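Local coordinates for ESX secretion system protein EccC (Thermomonospora curvata, PDB 4NH0) that is part of the type VII (ESX) secretion system, which exports EsxA and EsxB, binds EsxB through its third FtsK domain, and might be the ATPase translocase subunit, at residues L912-I924 against L957-Y969. Sequence-based numbering, arbitrary orientation.
Sequences LPSAAESGTRIPI and LLRLITAGIIERY
R968, near the C-terminal end of helix 954-968, reaches over the short helix 915-918 and the loop that follows it, and illustrates how one arginine can tie a connecting segment to a helix. CB starts the side chain toward that segment. CG lies anti to the carbonyl carbon (chi1 -65°) and the chain then runs extended to NE, which carries the head group out from the helix. On the way R968 CG meets A915 CB at 3.7 Å. The next carbon, CD, crosses I922 CG1 and lies near the carbonyl oxygens of G919 and R921. R968 NE is shared between those two carbonyls, and both bonds are weak: 2.8 Å to R921 O, 3.1 Å to G919 O, each bent to near 120°. R968 NH2 gives a straighter bond to S918 OG, 3.3 Å away and almost in the guanidinium plane, and also touches P923 CD. S918 OG in turn donates to R921 O, linking two of the arginine's acceptors. R968 NH1 turns back to its own helix and bonds G964 O at 3.0 Å, on a lone pair, which helps to fix the rotation of the head group. A915 CA lies over one guanidinium face and I922 CA over the opposite one. Beyond the arginine the contact is largely apolar: I922 CG2 rests on G964 CA, I922 CD1 on I965 CG1, and I924 CG2 lies beside I961 CG1. Residues 922-924 run nearly antiparallel to 957-968 (160°). In the third FtsK domain, the helix after the Walker A loop belongs to the P-loop NTPase core, and an antiparallel-paired strand packs on it here.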
loop_
_atom_site.group_PDB
_atom_site.type_symbol
_atom_site.label_atom_id
_atom_site.label_comp_id
_atom_site.label_asym_id
_atom_site.label_seq_id
_atom_site.Cartn_x
_atom_site.Cartn_y
_atom_site.Cartn_z
ATOM N N LEU A 912 -0.683 -32.795 -28.349
ATOM C CA LEU A 912 0.752 -33.011 -28.449
ATOM C C LEU A 912 1.176 -33.010 -29.909
ATOM O O LEU A 912 0.426 -33.466 -30.769
ATOM C CB LEU A 912 1.151 -34.328 -27.783
ATOM C CG LEU A 912 0.997 -34.413 -26.266
ATOM C CD1 LEU A 912 1.542 -35.734 -25.763
ATOM C CD2 LEU A 912 1.701 -33.250 -25.595
ATOM N N PRO A 913 2.378 -32.488 -30.192
ATOM C CA PRO A 913 2.943 -32.459 -31.544
ATOM C C PRO A 913 2.872 -33.813 -32.241
ATOM O O PRO A 913 3.033 -34.848 -31.598
ATOM C CB PRO A 913 4.392 -32.048 -31.300
ATOM C CG PRO A 913 4.322 -31.199 -30.089
ATOM C CD PRO A 913 3.255 -31.808 -29.222
ATOM N N SER A 914 2.621 -33.795 -33.544
ATOM C CA SER A 914 2.524 -35.021 -34.320
ATOM C C SER A 914 3.900 -35.626 -34.550
ATOM O O SER A 914 4.917 -35.002 -34.255
ATOM C CB SER A 914 1.840 -34.753 -35.660
ATOM O OG SER A 914 2.642 -33.917 -36.475
ATOM N N ALA A 915 3.925 -36.844 -35.080
ATOM C CA ALA A 915 5.179 -37.510 -35.399
ATOM C C ALA A 915 5.905 -36.779 -36.521
ATOM O O ALA A 915 7.131 -36.800 -36.596
ATOM C CB ALA A 915 4.926 -38.955 -35.784
ATOM N N ALA A 916 5.136 -36.131 -37.389
ATOM C CA ALA A 916 5.694 -35.401 -38.518
ATOM C C ALA A 916 6.272 -34.060 -38.081
ATOM O O ALA A 916 6.986 -33.406 -38.839
ATOM C CB ALA A 916 4.638 -35.197 -39.587
ATOM N N GLU A 917 5.953 -33.655 -36.857
ATOM C CA GLU A 917 6.456 -32.400 -36.309
ATOM C C GLU A 917 7.663 -32.624 -35.408
ATOM O O GLU A 917 8.687 -31.961 -35.555
ATOM C CB GLU A 917 5.356 -31.678 -35.528
ATOM C CG GLU A 917 4.261 -31.079 -36.389
ATOM C CD GLU A 917 3.183 -30.402 -35.569
ATOM O OE1 GLU A 917 2.763 -30.979 -34.545
ATOM O OE2 GLU A 917 2.756 -29.291 -35.944
ATOM N N SER A 918 7.535 -33.564 -34.478
ATOM C CA SER A 918 8.563 -33.799 -33.472
ATOM C C SER A 918 9.739 -34.602 -34.010
ATOM O O SER A 918 10.884 -34.377 -33.619
ATOM C CB SER A 918 7.964 -34.523 -32.266
ATOM O OG SER A 918 7.615 -35.855 -32.600
ATOM N N GLY A 919 9.452 -35.539 -34.904
ATOM C CA GLY A 919 10.469 -36.450 -35.392
ATOM C C GLY A 919 10.496 -37.696 -34.534
ATOM O O GLY A 919 9.462 -38.117 -34.021
ATOM N N THR A 920 11.677 -38.280 -34.362
ATOM C CA THR A 920 11.820 -39.494 -33.565
ATOM C C THR A 920 11.559 -39.243 -32.081
ATOM O O THR A 920 11.371 -40.180 -31.310
ATOM C CB THR A 920 13.220 -40.111 -33.727
ATOM O OG1 THR A 920 14.213 -39.089 -33.587
ATOM C CG2 THR A 920 13.360 -40.755 -35.094
ATOM N N ARG A 921 11.548 -37.975 -31.686
ATOM C CA ARG A 921 11.232 -37.606 -30.314
ATOM C C ARG A 921 9.757 -37.845 -30.025
ATOM O O ARG A 921 8.911 -37.670 -30.900
ATOM C CB ARG A 921 11.591 -36.145 -30.059
ATOM C CG ARG A 921 12.995 -35.786 -30.491
ATOM C CD ARG A 921 13.043 -34.386 -31.058
ATOM N NE ARG A 921 12.688 -33.386 -30.060
ATOM C CZ ARG A 921 12.376 -32.129 -30.348
ATOM N NH1 ARG A 921 12.371 -31.721 -31.609
ATOM N NH2 ARG A 921 12.067 -31.281 -29.379
ATOM N N ILE A 922 9.451 -38.247 -28.797
ATOM C CA ILE A 922 8.081 -38.563 -28.419
ATOM C C ILE A 922 7.593 -37.678 -27.279
ATOM O O ILE A 922 8.041 -37.823 -26.144
ATOM C CB ILE A 922 7.942 -40.035 -27.995
ATOM C CG1 ILE A 922 8.591 -40.955 -29.027
ATOM C CG2 ILE A 922 6.482 -40.394 -27.792
ATOM C CD1 ILE A 922 8.611 -42.409 -28.620
ATOM N N PRO A 923 6.670 -36.755 -27.579
ATOM C CA PRO A 923 6.080 -35.910 -26.538
ATOM C C PRO A 923 5.196 -36.726 -25.605
ATOM O O PRO A 923 4.436 -37.571 -26.071
ATOM C CB PRO A 923 5.257 -34.897 -27.334
ATOM C CG PRO A 923 4.928 -35.600 -28.600
ATOM C CD PRO A 923 6.123 -36.452 -28.911
ATOM N N ILE A 924 5.304 -36.482 -24.304
ATOM C CA ILE A 924 4.513 -37.220 -23.327
ATOM C C ILE A 924 3.607 -36.288 -22.534
ATOM O O ILE A 924 2.703 -36.736 -21.832
ATOM C CB ILE A 924 5.408 -38.005 -22.352
ATOM C CG1 ILE A 924 6.310 -37.053 -21.568
ATOM C CG2 ILE A 924 6.239 -39.030 -23.103
ATOM C CD1 ILE A 924 7.221 -37.747 -20.586
ATOM N N LEU A 957 0.198 -43.813 -19.515
ATOM C CA LEU A 957 1.456 -43.248 -19.985
ATOM C C LEU A 957 2.232 -44.273 -20.798
ATOM O O LEU A 957 2.910 -43.931 -21.763
ATOM C CB LEU A 957 2.298 -42.761 -18.806
ATOM C CG LEU A 957 3.709 -42.275 -19.135
ATOM C CD1 LEU A 957 3.664 -41.106 -20.101
ATOM C CD2 LEU A 957 4.451 -41.898 -17.869
ATOM N N LEU A 958 2.120 -45.537 -20.405
ATOM C CA LEU A 958 2.817 -46.615 -21.091
ATOM C C LEU A 958 2.245 -46.833 -22.486
ATOM O O LEU A 958 2.984 -47.091 -23.434
ATOM C CB LEU A 958 2.740 -47.908 -20.278
ATOM C CG LEU A 958 3.910 -48.178 -19.329
ATOM C CD1 LEU A 958 5.165 -48.471 -20.118
ATOM C CD2 LEU A 958 4.143 -47.002 -18.404
ATOM N N ARG A 959 0.927 -46.727 -22.605
ATOM C CA ARG A 959 0.271 -46.854 -23.899
ATOM C C ARG A 959 0.557 -45.634 -24.767
ATOM O O ARG A 959 0.669 -45.744 -25.986
ATOM C CB ARG A 959 -1.237 -47.048 -23.722
ATOM C CG ARG A 959 -1.617 -48.438 -23.236
ATOM C CD ARG A 959 -3.125 -48.624 -23.143
ATOM N NE ARG A 959 -3.661 -48.174 -21.862
ATOM C CZ ARG A 959 -4.436 -47.107 -21.707
ATOM N NH1 ARG A 959 -4.775 -46.374 -22.759
ATOM N NH2 ARG A 959 -4.878 -46.774 -20.503
ATOM N N LEU A 960 0.687 -44.476 -24.128
ATOM C CA LEU A 960 1.008 -43.242 -24.836
ATOM C C LEU A 960 2.391 -43.308 -25.470
ATOM O O LEU A 960 2.556 -43.008 -26.651
ATOM C CB LEU A 960 0.929 -42.043 -23.890
ATOM C CG LEU A 960 1.219 -40.686 -24.533
ATOM C CD1 LEU A 960 0.146 -40.343 -25.548
ATOM C CD2 LEU A 960 1.334 -39.595 -23.483
ATOM N N ILE A 961 3.383 -43.699 -24.676
ATOM C CA ILE A 961 4.756 -43.812 -25.155
ATOM C C ILE A 961 4.865 -44.877 -26.237
ATOM O O ILE A 961 5.549 -44.686 -27.242
ATOM C CB ILE A 961 5.729 -44.147 -24.007
ATOM C CG1 ILE A 961 5.722 -43.035 -22.959
ATOM C CG2 ILE A 961 7.136 -44.349 -24.538
ATOM C CD1 ILE A 961 6.719 -43.242 -21.845
ATOM N N THR A 962 4.179 -45.997 -26.029
ATOM C CA THR A 962 4.187 -47.090 -26.992
ATOM C C THR A 962 3.642 -46.627 -28.337
ATOM O O THR A 962 4.296 -46.785 -29.365
ATOM C CB THR A 962 3.362 -48.288 -26.497
ATOM O OG1 THR A 962 3.796 -48.662 -25.185
ATOM C CG2 THR A 962 3.525 -49.470 -27.434
ATOM N N ALA A 963 2.450 -46.039 -28.314
ATOM C CA ALA A 963 1.803 -45.541 -29.524
ATOM C C ALA A 963 2.684 -44.537 -30.259
ATOM O O ALA A 963 2.624 -44.426 -31.483
ATOM C CB ALA A 963 0.463 -44.914 -29.183
ATOM N N GLY A 964 3.499 -43.808 -29.506
ATOM C CA GLY A 964 4.437 -42.870 -30.091
ATOM C C GLY A 964 5.525 -43.579 -30.871
ATOM O O GLY A 964 5.996 -43.079 -31.890
ATOM N N ILE A 965 5.923 -44.752 -30.390
ATOM C CA ILE A 965 6.952 -45.547 -31.051
ATOM C C ILE A 965 6.425 -46.133 -32.356
ATOM O O ILE A 965 7.148 -46.213 -33.348
ATOM C CB ILE A 965 7.456 -46.684 -30.139
ATOM C CG1 ILE A 965 7.953 -46.117 -28.809
ATOM C CG2 ILE A 965 8.558 -47.475 -30.819
ATOM C CD1 ILE A 965 8.432 -47.171 -27.839
ATOM N N ILE A 966 5.158 -46.536 -32.347
ATOM C CA ILE A 966 4.506 -47.072 -33.538
ATOM C C ILE A 966 4.506 -46.050 -34.674
ATOM O O ILE A 966 4.850 -46.371 -35.811
ATOM C CB ILE A 966 3.048 -47.505 -33.240
ATOM C CG1 ILE A 966 3.006 -48.943 -32.719
ATOM C CG2 ILE A 966 2.180 -47.409 -34.484
ATOM C CD1 ILE A 966 3.382 -49.088 -31.272
ATOM N N GLU A 967 4.143 -44.814 -34.350
ATOM C CA GLU A 967 3.989 -43.768 -35.353
ATOM C C GLU A 967 5.315 -43.235 -35.886
ATOM O O GLU A 967 5.340 -42.527 -36.890
ATOM C CB GLU A 967 3.172 -42.611 -34.776
ATOM C CG GLU A 967 1.696 -42.920 -34.611
ATOM C CD GLU A 967 0.995 -43.112 -35.940
ATOM O OE1 GLU A 967 1.434 -42.503 -36.938
ATOM O OE2 GLU A 967 0.007 -43.873 -35.988
ATOM N N ARG A 968 6.414 -43.578 -35.222
ATOM C CA ARG A 968 7.709 -43.001 -35.564
ATOM C C ARG A 968 8.727 -44.038 -36.031
ATOM O O ARG A 968 9.773 -43.685 -36.573
ATOM C CB ARG A 968 8.263 -42.227 -34.368
ATOM C CG ARG A 968 7.421 -41.022 -33.987
ATOM C CD ARG A 968 7.805 -40.464 -32.633
ATOM N NE ARG A 968 7.105 -39.216 -32.347
ATOM C CZ ARG A 968 5.827 -39.144 -31.994
ATOM N NH1 ARG A 968 5.103 -40.248 -31.890
ATOM N NH2 ARG A 968 5.270 -37.966 -31.751
ATOM N N TYR A 969 8.419 -45.313 -35.823
ATOM C CA TYR A 969 9.309 -46.387 -36.248
ATOM C C TYR A 969 8.566 -47.449 -37.052
ATOM O O TYR A 969 7.408 -47.754 -36.771
ATOM C CB TYR A 969 9.986 -47.045 -35.043
ATOM C CG TYR A 969 10.886 -46.134 -34.238
ATOM C CD1 TYR A 969 12.210 -45.931 -34.605
ATOM C CD2 TYR A 969 10.419 -45.496 -33.099
ATOM C CE1 TYR A 969 13.037 -45.105 -33.866
ATOM C CE2 TYR A 969 11.237 -44.671 -32.354
ATOM C CZ TYR A 969 12.544 -44.479 -32.741
ATOM O OH TYR A 969 13.360 -43.656 -32.000
#